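Local coordinates for protein chitin deacetylase 1 (PDB 5ZNT) that removes acetyl groups from the N-acetylglucosamine residues of chitin with the help of a zinc ion, yielding chitosan and acetate, at residues Ile98-Ile103 with Lys122-Met127; Asn68-Lys73 with Glu327-Glu332. All blocks are in the same frame, centred on the assembly; numbering follows the deposited sequence.

Contact 1 (Ile98-Ile103 with Lys122-Met127). With ZN (zinc ion), chain C.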
ATOM      1  N   ILE A  98      -7.153  -0.145   4.723  1.00 15.27           N
ATOM      2  CA  ILE A  98      -6.841   1.266   4.945  1.00 18.97           C
ATOM      3  C   ILE A  98      -5.499   1.331   5.650  1.00 15.43           C
ATOM      4  O   ILE A  98      -5.324   0.709   6.698  1.00 16.37           O
ATOM      5  CB  ILE A  98      -7.919   1.970   5.783  1.00 15.39           C
ATOM      6  CG1 ILE A  98      -9.269   1.883   5.088  1.00 15.47           C
ATOM      7  CG2 ILE A  98      -7.512   3.447   6.044  1.00 13.66           C
ATOM      8  CD1 ILE A  98      -9.312   2.531   3.696  1.00 16.55           C
ATOM      9  N   ALA A  99      -4.555   2.078   5.074  1.00 15.17           N
ATOM     10  CA  ALA A  99      -3.224   2.275   5.647  1.00 15.47           C
ATOM     11  C   ALA A  99      -2.954   3.774   5.712  1.00 18.57           C
ATOM     12  O   ALA A  99      -3.742   4.576   5.202  1.00 17.35           O
ATOM     13  CB  ALA A  99      -2.137   1.565   4.804  1.00 14.64           C
ATOM     14  N   VAL A 100      -1.841   4.188   6.346  1.00 15.56           N
ATOM     15  CA  VAL A 100      -1.617   5.619   6.580  1.00 18.83           C
ATOM     16  C   VAL A 100      -0.547   6.150   5.643  1.00 18.18           C
ATOM     17  O   VAL A 100       0.435   5.464   5.317  1.00 16.74           O
ATOM     18  CB  VAL A 100      -1.269   5.951   8.044  1.00 17.30           C
ATOM     19  CG1 VAL A 100      -2.345   5.402   8.998  1.00 16.76           C
ATOM     20  CG2 VAL A 100       0.126   5.468   8.435  1.00 17.43           C
ATOM     21  N   HIS A 101      -0.735   7.404   5.239  1.00 15.08           N
ATOM     22  CA  HIS A 101       0.120   8.134   4.319  1.00 16.59           C
ATOM     23  C   HIS A 101       0.393   9.536   4.877  1.00 18.48           C
ATOM     24  O   HIS A 101       0.593  10.486   4.116  1.00 18.68           O
ATOM     25  CB  HIS A 101      -0.544   8.191   2.943  1.00 14.36           C
ATOM     26  CG  HIS A 101       0.340   8.658   1.822  1.00 14.86           C
ATOM     27  ND1 HIS A 101       1.631   8.212   1.644  1.00 19.32           N
ATOM     28  CD2 HIS A 101       0.085   9.495   0.780  1.00 16.55           C
ATOM     29  CE1 HIS A 101       2.141   8.766   0.554  1.00 21.20           C
ATOM     30  NE2 HIS A 101       1.225   9.555   0.015  1.00 16.95           N
ATOM     31  N   SER A 102       0.342   9.674   6.211  1.00 16.09           N
ATOM     32  CA  SER A 102       0.663  10.859   7.020  1.00 15.73           C
ATOM     33  C   SER A 102      -0.496  11.859   7.159  1.00 16.95           C
ATOM     34  O   SER A 102      -1.468  11.832   6.398  1.00 16.05           O
ATOM     35  CB  SER A 102       1.904  11.603   6.504  1.00 17.84           C
ATOM     36  OG  SER A 102       1.548  12.543   5.517  1.00 17.26           O
ATOM     37  N   ILE A 103      -0.385  12.741   8.150  1.00 16.26           N
ATOM     38  CA  ILE A 103      -1.360  13.818   8.337  1.00 16.75           C
ATOM     39  C   ILE A 103      -1.114  14.948   7.344  1.00 15.98           C
ATOM     40  O   ILE A 103      -2.024  15.375   6.624  1.00 17.77           O
ATOM     41  CB  ILE A 103      -1.296  14.336   9.787  1.00 15.18           C
ATOM     42  CG1 ILE A 103      -1.863  13.279  10.745  1.00 15.22           C
ATOM     43  CG2 ILE A 103      -2.029  15.719   9.893  1.00 15.70           C
ATOM     44  CD1 ILE A 103      -1.757  13.667  12.241  1.00 18.55           C
ATOM     45  N   LYS A 122       4.141  11.487  15.096  1.00 20.55           N
ATOM     46  CA  LYS A 122       3.037  12.443  14.974  1.00 26.19           C
ATOM     47  C   LYS A 122       2.372  12.340  13.612  1.00 19.15           C
ATOM     48  O   LYS A 122       1.145  12.410  13.514  1.00 20.58           O
ATOM     49  CB  LYS A 122       3.523  13.867  15.219  1.00 24.94           C
ATOM     50  CG  LYS A 122       3.893  14.123  16.691  1.00 28.46           C
ATOM     51  CD  LYS A 122       4.561  15.484  16.844  1.00 39.34           C
ATOM     52  CE  LYS A 122       3.767  16.393  17.749  1.00 46.70           C
ATOM     53  NZ  LYS A 122       4.311  17.779  17.714  1.00 41.62           N
ATOM     54  N   GLU A 123       3.166  12.162  12.555  1.00 17.70           N
ATOM     55  CA  GLU A 123       2.616  12.052  11.205  1.00 20.47           C
ATOM     56  C   GLU A 123       1.856  10.745  11.017  1.00 21.41           C
ATOM     57  O   GLU A 123       0.751  10.743  10.481  1.00 18.25           O
ATOM     58  CB  GLU A 123       3.732  12.160  10.160  1.00 20.14           C
ATOM     59  CG  GLU A 123       4.304  13.583   9.991  1.00 19.96           C
ATOM     60  CD  GLU A 123       3.378  14.468   9.163  1.00 20.68           C
ATOM     61  OE1 GLU A 123       2.262  14.024   8.835  1.00 19.54           O
ATOM     62  OE2 GLU A 123       3.763  15.599   8.819  1.00 21.13           O
ATOM     63  N   MET A 124       2.442   9.615  11.432  1.00 18.82           N
ATOM     64  CA  MET A 124       1.883   8.318  11.043  1.00 17.75           C
ATOM     65  C   MET A 124       0.970   7.745  12.121  1.00 19.07           C
ATOM     66  O   MET A 124      -0.153   7.322  11.824  1.00 15.91           O
ATOM     67  CB  MET A 124       3.022   7.335  10.700  1.00 17.55           C
ATOM     68  CG  MET A 124       3.863   7.812   9.478  1.00 14.81           C
ATOM     69  SD  MET A 124       2.796   8.148   8.059  1.00 19.12           S
ATOM     70  CE  MET A 124       4.062   8.492   6.845  1.00 19.79           C
ATOM     71  N   ALA A 125       1.431   7.706  13.376  1.00 20.68           N
ATOM     72  CA  ALA A 125       0.533   7.265  14.441  1.00 17.76           C
ATOM     73  C   ALA A 125      -0.620   8.248  14.617  1.00 21.27           C
ATOM     74  O   ALA A 125      -1.741   7.835  14.926  1.00 19.81           O
ATOM     75  CB  ALA A 125       1.292   7.092  15.759  1.00 24.00           C
ATOM     76  N   GLY A 126      -0.361   9.543  14.424  1.00 21.18           N
ATOM     77  CA  GLY A 126      -1.442  10.515  14.445  1.00 18.16           C
ATOM     78  C   GLY A 126      -2.481  10.249  13.376  1.00 19.36           C
ATOM     79  O   GLY A 126      -3.683  10.286  13.638  1.00 17.58           O
ATOM     80  N   MET A 127      -2.031   9.963  12.146  1.00 16.70           N
ATOM     81  CA  MET A 127      -2.987   9.679  11.081  1.00 17.09           C
ATOM     82  C   MET A 127      -3.785   8.421  11.397  1.00 16.42           C
ATOM     83  O   MET A 127      -4.989   8.358  11.110  1.00 15.91           O
ATOM     84  CB  MET A 127      -2.274   9.527   9.731  1.00 16.60           C
ATOM     85  CG  MET A 127      -3.215   9.241   8.554  1.00 19.21           C
ATOM     86  SD  MET A 127      -4.569  10.475   8.406  1.00 18.68           S
ATOM     87  CE  MET A 127      -5.552   9.798   7.062  1.00 15.16           C
TER
HETATM   88 ZN    ZN C 601       1.206  10.866  -1.642  1.00 21.15          ZN
HETATM   89  O   HOH W   1       1.868   9.120  -2.979  1.00 21.97           O
HETATM   90  O   HOH W   2       3.471  10.567  -1.942  1.00 24.53           O
HETATM   91  O   HOH W   3       1.196  12.004  -3.466  1.00 21.25           O
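The backbone N of Ile103 is shared by two oxygens of Glu123, both through weak bonds: OE1 lies 3.0 Å from Ile103 N, and the carbonyl O of the same glutamate also accepts from it, each with an N-H...O angle near 125°. A bend at chi2 (-78°) turns OE1 back to the N-H that the carbonyl O already faces and brings it to 3.4 Å from Ser102 CB, while OE2 is bonded to Thr104 OG1. Ser102 CA adds a CH...O contact to Glu123 O, and its OG donates in plane to a lone pair of His101 O, 2.7 Å away.

In this carbohydrate esterase 4 domain the strand 97-100 belongs to the parallel sheet, and the turn leaving its end carries the zinc ligand His101. The His101 side chain leaves the backbone away from the helix, and NE2 binds the zinc ion at 2.1 Å, with Asp46, His105 and three waters completing the site; ND1 is bonded to Arg146 O.

On the helix side, Met124 lays its sulfur against the turn, SD standing 3.4 Å from Ser102 N, a buried nitrogen without a hydrogen-bond partner. Val100 packs on two methionines of the helix: CG2 meets Met124 SD at 3.8 Å, and CB rests on Met127 CG. Replacing Val100 by an alanine would remove both methyl branches and would probably open a gap beside Met124 SD and leave Met127 less covered. Farther along, Ile103 reaches over the helix backbone, its CD1 3.4 Å from Lys122 O and close to Gly126, where a side chain would collide with it.

Contact 2 (Asn68-Lys73 with Glu327-Glu332)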
ATOM      1  N   ASN A  68     -11.120 -17.355  -5.601  1.00 24.21           N
ATOM      2  CA  ASN A  68     -11.858 -17.842  -4.443  1.00 21.39           C
ATOM      3  C   ASN A  68     -13.296 -17.352  -4.414  1.00 26.36           C
ATOM      4  O   ASN A  68     -13.984 -17.561  -3.412  1.00 28.39           O
ATOM      5  CB  ASN A  68     -11.149 -17.428  -3.140  1.00 24.18           C
ATOM      6  CG  ASN A  68     -11.046 -15.921  -2.983  1.00 24.82           C
ATOM      7  OD1 ASN A  68     -11.509 -15.160  -3.833  1.00 22.63           O
ATOM      8  ND2 ASN A  68     -10.445 -15.481  -1.887  1.00 26.47           N
ATOM      9  N   GLY A  69     -13.753 -16.670  -5.462  1.00 25.02           N
ATOM     10  CA  GLY A  69     -15.096 -16.139  -5.483  1.00 22.91           C
ATOM     11  C   GLY A  69     -15.288 -14.798  -4.789  1.00 27.53           C
ATOM     12  O   GLY A  69     -16.403 -14.265  -4.820  1.00 28.03           O
ATOM     13  N   CYS A  70     -14.254 -14.236  -4.163  1.00 22.54           N
ATOM     14  CA  CYS A  70     -14.402 -12.988  -3.416  1.00 25.32           C
ATOM     15  C   CYS A  70     -14.022 -11.781  -4.276  1.00 24.97           C
ATOM     16  O   CYS A  70     -13.180 -11.875  -5.173  1.00 21.36           O
ATOM     17  CB  CYS A  70     -13.541 -13.009  -2.148  1.00 20.87           C
ATOM     18  SG  CYS A  70     -13.972 -14.371  -0.970  1.00 31.29           S
ATOM     19  N   ASP A  71     -14.628 -10.629  -3.954  1.00 25.29           N
ATOM     20  CA  ASP A  71     -14.306  -9.383  -4.643  1.00 23.61           C
ATOM     21  C   ASP A  71     -12.810  -9.094  -4.551  1.00 19.10           C
ATOM     22  O   ASP A  71     -12.179  -9.324  -3.523  1.00 21.92           O
ATOM     23  CB  ASP A  71     -15.089  -8.221  -4.029  1.00 22.63           C
ATOM     24  CG  ASP A  71     -16.596  -8.372  -4.212  1.00 30.48           C
ATOM     25  OD1 ASP A  71     -17.033  -8.896  -5.249  1.00 32.09           O
ATOM     26  OD2 ASP A  71     -17.335  -7.938  -3.328  1.00 37.33           O
ATOM     27  N   ILE A  72     -12.240  -8.599  -5.650  1.00 19.15           N
ATOM     28  CA  ILE A  72     -10.854  -8.145  -5.613  1.00 18.85           C
ATOM     29  C   ILE A  72     -10.714  -7.031  -4.576  1.00 20.27           C
ATOM     30  O   ILE A  72     -11.647  -6.257  -4.333  1.00 19.35           O
ATOM     31  CB  ILE A  72     -10.379  -7.675  -6.998  1.00 19.76           C
ATOM     32  CG1 ILE A  72     -11.225  -6.519  -7.529  1.00 18.01           C
ATOM     33  CG2 ILE A  72     -10.427  -8.821  -7.988  1.00 17.12           C
ATOM     34  CD1 ILE A  72     -10.607  -5.930  -8.834  1.00 19.30           C
ATOM     35  N   LYS A  73      -9.555  -6.976  -3.929  1.00 20.60           N
ATOM     36  CA  LYS A  73      -9.322  -6.028  -2.845  1.00 19.49           C
ATOM     37  C   LYS A  73      -8.068  -5.217  -3.133  1.00 18.30           C
ATOM     38  O   LYS A  73      -7.094  -5.733  -3.688  1.00 16.66           O
ATOM     39  CB  LYS A  73      -9.157  -6.723  -1.493  1.00 18.34           C
ATOM     40  CG  LYS A  73     -10.329  -7.633  -1.078  1.00 21.47           C
ATOM     41  CD  LYS A  73     -11.652  -6.846  -1.013  1.00 20.97           C
ATOM     42  CE  LYS A  73     -12.702  -7.658  -0.229  1.00 22.80           C
ATOM     43  NZ  LYS A  73     -12.831  -9.047  -0.792  1.00 22.36           N
ATOM     44  N   GLU A 327     -11.871 -12.880   4.184  1.00 30.63           N
ATOM     45  CA  GLU A 327     -12.480 -11.882   5.066  1.00 35.84           C
ATOM     46  C   GLU A 327     -13.183 -10.826   4.221  1.00 33.22           C
ATOM     47  O   GLU A 327     -12.647 -10.369   3.200  1.00 32.08           O
ATOM     48  CB  GLU A 327     -11.435 -11.224   5.977  1.00 33.01           C
ATOM     49  CG  GLU A 327     -10.660 -12.186   6.887  1.00 44.77           C
ATOM     50  CD  GLU A 327      -9.433 -11.522   7.530  1.00 62.67           C
ATOM     51  OE1 GLU A 327      -9.339 -10.275   7.485  1.00 63.47           O
ATOM     52  OE2 GLU A 327      -8.554 -12.243   8.066  1.00 57.13           O
ATOM     53  N   LYS A 328     -14.401 -10.473   4.621  1.00 26.60           N
ATOM     54  CA  LYS A 328     -15.229  -9.540   3.866  1.00 27.33           C
ATOM     55  C   LYS A 328     -15.230  -9.924   2.388  1.00 32.27           C
ATOM     56  O   LYS A 328     -14.907  -9.132   1.499  1.00 28.09           O
ATOM     57  CB  LYS A 328     -14.765  -8.096   4.090  1.00 27.31           C
ATOM     58  CG  LYS A 328     -14.928  -7.653   5.537  1.00 30.81           C
ATOM     59  CD  LYS A 328     -14.565  -6.198   5.732  1.00 33.62           C
ATOM     60  CE  LYS A 328     -13.440  -6.047   6.733  1.00 36.24           C
ATOM     61  NZ  LYS A 328     -13.297  -4.624   7.152  1.00 34.32           N
ATOM     62  N   CYS A 329     -15.617 -11.184   2.158  1.00 29.74           N
ATOM     63  CA  CYS A 329     -15.532 -11.792   0.838  1.00 28.04           C
ATOM     64  C   CYS A 329     -16.254 -10.952  -0.206  1.00 31.39           C
ATOM     65  O   CYS A 329     -15.645 -10.468  -1.170  1.00 33.97           O
ATOM     66  CB  CYS A 329     -16.106 -13.216   0.878  1.00 31.49           C
ATOM     67  SG  CYS A 329     -15.982 -14.103  -0.691  1.00 31.20           S
ATOM     68  N   SER A 330     -17.557 -10.779  -0.038  1.00 28.05           N
ATOM     69  CA  SER A 330     -18.378 -10.088  -1.027  1.00 36.84           C
ATOM     70  C   SER A 330     -19.428  -9.290  -0.254  1.00 38.65           C
ATOM     71  O   SER A 330     -20.597  -9.672  -0.159  1.00 30.99           O
ATOM     72  CB  SER A 330     -19.012 -11.064  -2.011  1.00 33.41           C
ATOM     73  OG  SER A 330     -19.215 -10.421  -3.257  1.00 49.83           O
ATOM     74  N   VAL A 331     -18.986  -8.168   0.313  1.00 32.23           N
ATOM     75  CA  VAL A 331     -19.822  -7.405   1.225  1.00 33.05           C
ATOM     76  C   VAL A 331     -20.882  -6.650   0.440  1.00 36.44           C
ATOM     77  O   VAL A 331     -20.584  -5.960  -0.546  1.00 35.87           O
ATOM     78  CB  VAL A 331     -18.961  -6.449   2.064  1.00 34.68           C
ATOM     79  CG1 VAL A 331     -19.837  -5.588   2.974  1.00 30.83           C
ATOM     80  CG2 VAL A 331     -17.974  -7.252   2.881  1.00 25.91           C
ATOM     81  N   GLU A 332     -22.129  -6.779   0.872  1.00 37.16           N
ATOM     82  CA  GLU A 332     -23.179  -5.904   0.371  1.00 41.88           C
ATOM     83  C   GLU A 332     -23.610  -4.959   1.486  1.00 41.38           C
ATOM     84  O   GLU A 332     -22.841  -4.072   1.882  1.00 41.63           O
ATOM     85  CB  GLU A 332     -24.343  -6.738  -0.164  1.00 46.16           C
ATOM     86  CG  GLU A 332     -23.871  -7.885  -1.042  1.00 51.49           C
ATOM     87  CD  GLU A 332     -24.990  -8.515  -1.833  1.00 65.61           C
ATOM     88  OE1 GLU A 332     -25.114  -8.193  -3.036  1.00 66.72           O
ATOM     89  OE2 GLU A 332     -25.742  -9.327  -1.249  1.00 64.79           O
TER
HETATM   90  O   HOH W   4     -11.317 -10.871   0.735  1.00 38.25           O
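Cys70 and Cys329 join the two loops covalently, SG to SG at 2.0 Å with a chi3 of -99°. This disulfide ties the loop that enters strand 75-78 of the parallel sheet to a loop following helix 316-319, across more than 250 residues of chain.

Backbone hydrogen bonding reinforces the link one residue on. Asp71 N donates to Cys329 O over 3.0 Å, tilted from the carbonyl plane. Before the cysteine, Asn68 forms an Asx turn, its OD1 accepting from Cys70 N with the donor above the amide carbonyl plane. Gly69 between them has a positive phi, where a beta carbon would collide with the carbonyl oxygen of Asn68.

Two charged side chains add to the link. The carboxylate of Asp71 receives Ser330 OG at OD2, 3.1 Å away and from above its plane, while OD1 makes a salt bridge with Lys65. Lys73, for its part, folds back on its own loop through bends at chi2 and chi4, so that its ammonium reaches several carbonyls. NZ donates to Asp71 O at 2.8 Å and to Cys329 O at 3.2 Å, with a weak third bond to Lys328 O. These oxygens probably help to stabilise the positive charge in its buried setting. A water accepts from Lys73 NZ at 2.8 Å and lies within bonding distance of Glu327 O; with four acceptors around three N-H groups, not all can be fully bonded at once. Cys329 O thus accepts from two donors, Asp71 N and Lys73 NZ, which approach it from opposite faces of the carbonyl plane.

Contact 1 belongs to the protein interior beside the zinc ion, whereas contact 2 is partly buried and remote from the zinc site, their centres about 26 Å apart. Both feed into the same parallel sheet: 68-73 leads into strand 75-78, which pairs with strand 97-100 of contact 1. Along the chain, contact 1 falls within the stretch that the Cys70-Cys329 disulfide spans. Their chemistry follows their places. A strand end and a helix meet through methionine and aliphatic packing with weak polar bonds, while two loops without regular structure are joined by the disulfide, a lysine bonded to carbonyls and a water.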